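Local coordinates for protein uncharacterized oxidoreductase yvaA (Bacillus subtilis subsp. subtilis, PDB 3GDO) that catalyses the reversible NADPH-dependent reduction of scyllo-inosose to scyllo-inositol and cannot use NADH in place of NADPH, at residues T304-R307 against K308-E311. Residues are numbered along the deposited sequence; the frame is centred on the assembly and turned at random.
Sequences TYYR and KIAE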
ATOM      1  N   THR B 304      24.516  17.848  -6.483  1.00 37.05           N
ATOM      2  CA  THR B 304      23.975  18.956  -5.719  1.00 36.45           C
ATOM      3  C   THR B 304      24.334  18.822  -4.234  1.00 37.16           C
ATOM      4  O   THR B 304      24.720  19.824  -3.614  1.00 36.96           O
ATOM      5  CB  THR B 304      22.439  19.142  -5.963  1.00 36.48           C
ATOM      6  OG1 THR B 304      22.212  19.337  -7.363  1.00 35.43           O
ATOM      7  CG2 THR B 304      21.850  20.320  -5.194  1.00 34.66           C
ATOM      8  N   TYR B 305      24.247  17.606  -3.665  1.00 35.77           N
ATOM      9  CA  TYR B 305      24.662  17.416  -2.276  1.00 35.28           C
ATOM     10  C   TYR B 305      26.115  17.932  -2.082  1.00 35.49           C
ATOM     11  O   TYR B 305      26.415  18.647  -1.124  1.00 34.46           O
ATOM     12  CB  TYR B 305      24.569  15.948  -1.851  1.00 34.73           C
ATOM     13  CG  TYR B 305      25.120  15.674  -0.472  1.00 32.86           C
ATOM     14  CD1 TYR B 305      24.286  15.686   0.636  1.00 30.10           C
ATOM     15  CD2 TYR B 305      26.454  15.380  -0.276  1.00 30.03           C
ATOM     16  CE1 TYR B 305      24.756  15.427   1.891  1.00 30.79           C
ATOM     17  CE2 TYR B 305      26.935  15.122   0.992  1.00 30.89           C
ATOM     18  CZ  TYR B 305      26.084  15.155   2.063  1.00 28.96           C
ATOM     19  OH  TYR B 305      26.533  14.899   3.330  1.00 31.20           O
ATOM     20  N   TYR B 306      27.014  17.587  -2.991  1.00 35.12           N
ATOM     21  CA  TYR B 306      28.392  17.993  -2.758  1.00 35.81           C
ATOM     22  C   TYR B 306      28.698  19.481  -3.061  1.00 36.31           C
ATOM     23  O   TYR B 306      29.573  20.051  -2.439  1.00 36.17           O
ATOM     24  CB  TYR B 306      29.394  17.026  -3.414  1.00 35.76           C
ATOM     25  CG  TYR B 306      29.687  15.814  -2.538  1.00 33.51           C
ATOM     26  CD1 TYR B 306      30.295  15.970  -1.308  1.00 33.06           C
ATOM     27  CD2 TYR B 306      29.354  14.507  -2.953  1.00 33.69           C
ATOM     28  CE1 TYR B 306      30.555  14.877  -0.479  1.00 32.75           C
ATOM     29  CE2 TYR B 306      29.637  13.390  -2.152  1.00 29.46           C
ATOM     30  CZ  TYR B 306      30.227  13.585  -0.917  1.00 32.78           C
ATOM     31  OH  TYR B 306      30.541  12.534  -0.090  1.00 34.32           O
ATOM     32  N   ARG B 307      28.005  20.085  -4.023  1.00 37.64           N
ATOM     33  CA  ARG B 307      28.144  21.532  -4.248  1.00 39.12           C
ATOM     34  C   ARG B 307      27.664  22.285  -3.011  1.00 39.73           C
ATOM     35  O   ARG B 307      28.246  23.311  -2.621  1.00 40.23           O
ATOM     36  CB  ARG B 307      27.365  21.978  -5.467  1.00 39.45           C
ATOM     37  CG  ARG B 307      27.894  21.429  -6.763  1.00 39.90           C
ATOM     38  CD  ARG B 307      27.008  21.873  -7.943  1.00 42.12           C
ATOM     39  NE  ARG B 307      27.657  21.544  -9.211  1.00 43.51           N
ATOM     40  CZ  ARG B 307      27.103  20.865 -10.208  1.00 45.53           C
ATOM     41  NH1 ARG B 307      25.846  20.467 -10.151  1.00 46.38           N
ATOM     42  NH2 ARG B 307      27.795  20.648 -11.315  1.00 48.03           N
ATOM     43  N   LYS B 308      26.633  21.757  -2.366  1.00 39.85           N
ATOM     44  CA  LYS B 308      26.119  22.378  -1.153  1.00 40.55           C
ATOM     45  C   LYS B 308      27.049  22.206   0.045  1.00 39.55           C
ATOM     46  O   LYS B 308      27.251  23.164   0.794  1.00 39.56           O
ATOM     47  CB  LYS B 308      24.690  21.932  -0.842  1.00 40.53           C
ATOM     48  CG  LYS B 308      23.622  22.924  -1.305  1.00 45.03           C
ATOM     49  CD  LYS B 308      22.438  22.244  -2.020  1.00 48.03           C
ATOM     50  CE  LYS B 308      21.111  22.952  -1.694  1.00 50.01           C
ATOM     51  NZ  LYS B 308      21.080  24.415  -2.011  1.00 50.87           N
ATOM     52  N   ILE B 309      27.618  21.011   0.224  1.00 38.47           N
ATOM     53  CA  ILE B 309      28.605  20.791   1.265  1.00 37.74           C
ATOM     54  C   ILE B 309      29.790  21.794   1.108  1.00 38.21           C
ATOM     55  O   ILE B 309      30.247  22.378   2.080  1.00 37.87           O
ATOM     56  CB  ILE B 309      29.147  19.312   1.264  1.00 37.93           C
ATOM     57  CG1 ILE B 309      28.077  18.311   1.739  1.00 37.01           C
ATOM     58  CG2 ILE B 309      30.458  19.173   2.101  1.00 35.41           C
ATOM     59  CD1 ILE B 309      27.845  18.255   3.266  1.00 32.87           C
ATOM     60  N   ALA B 310      30.267  21.969  -0.116  1.00 38.69           N
ATOM     61  CA  ALA B 310      31.310  22.942  -0.404  1.00 40.04           C
ATOM     62  C   ALA B 310      30.898  24.367   0.027  1.00 41.32           C
ATOM     63  O   ALA B 310      31.704  25.106   0.625  1.00 41.38           O
ATOM     64  CB  ALA B 310      31.689  22.894  -1.872  1.00 39.80           C
ATOM     65  N   GLU B 311      29.641  24.732  -0.224  1.00 41.89           N
ATOM     66  CA  GLU B 311      29.109  26.041   0.223  1.00 42.58           C
ATOM     67  C   GLU B 311      28.955  26.167   1.738  1.00 42.67           C
ATOM     68  O   GLU B 311      29.148  27.268   2.268  1.00 42.95           O
ATOM     69  CB  GLU B 311      27.869  26.470  -0.577  1.00 42.65           C
ATOM     70  CG  GLU B 311      28.229  26.648  -2.073  1.00 46.36           C
ATOM     71  CD  GLU B 311      27.058  26.910  -3.017  1.00 52.77           C
ATOM     72  OE1 GLU B 311      25.897  26.693  -2.625  1.00 55.19           O
ATOM     73  OE2 GLU B 311      27.312  27.330  -4.185  1.00 56.62           O
TER
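Tyr-305 and Ile-309 meet one turn apart on helix 303-315, a local i to i+4 contact on the face this amphipathic helix lays against the parallel sheet of the Rossmann fold. Four successive, reasonably straight i to i+4 backbone bonds define the α-helix, from Lys-308 N to Thr-304 O through Glu-311 N to Arg-307 O. The side-chain contact is a CH-pi interaction: Ile-309 CG1 stands 3.9 Å from the centroid of the Tyr-305 ring, 30° off its normal, and its closest ring atom is Tyr-305 CE2 at 3.5 Å. With CG anti to the backbone N (chi1 174°), Tyr-305 presents this face to the isoleucine, while its OH is hydrogen-bonded to Ser-120 OG and its ring packs edge-to-face with Tyr-122. Tyr-306 backs Tyr-305, whose CD2 sits 3.8 Å above the plane of the Tyr-306 ring, over its centre; it only brushes Ile-309 CB obliquely, and its hydroxyl is hydrogen-bonded to His-21 ND1. All three side chains also touch Val-93 of strand 91-95. Cutting Tyr-305 back to an alanine is likely to open a gap over Ile-309 CG1 and to leave Ser-120 OG without its hydroxyl partner. On the exposed side, the middle of the Lys-308 chain runs alongside Thr-304, its CD 3.8 Å from Thr-304 CG2, before its end leads away.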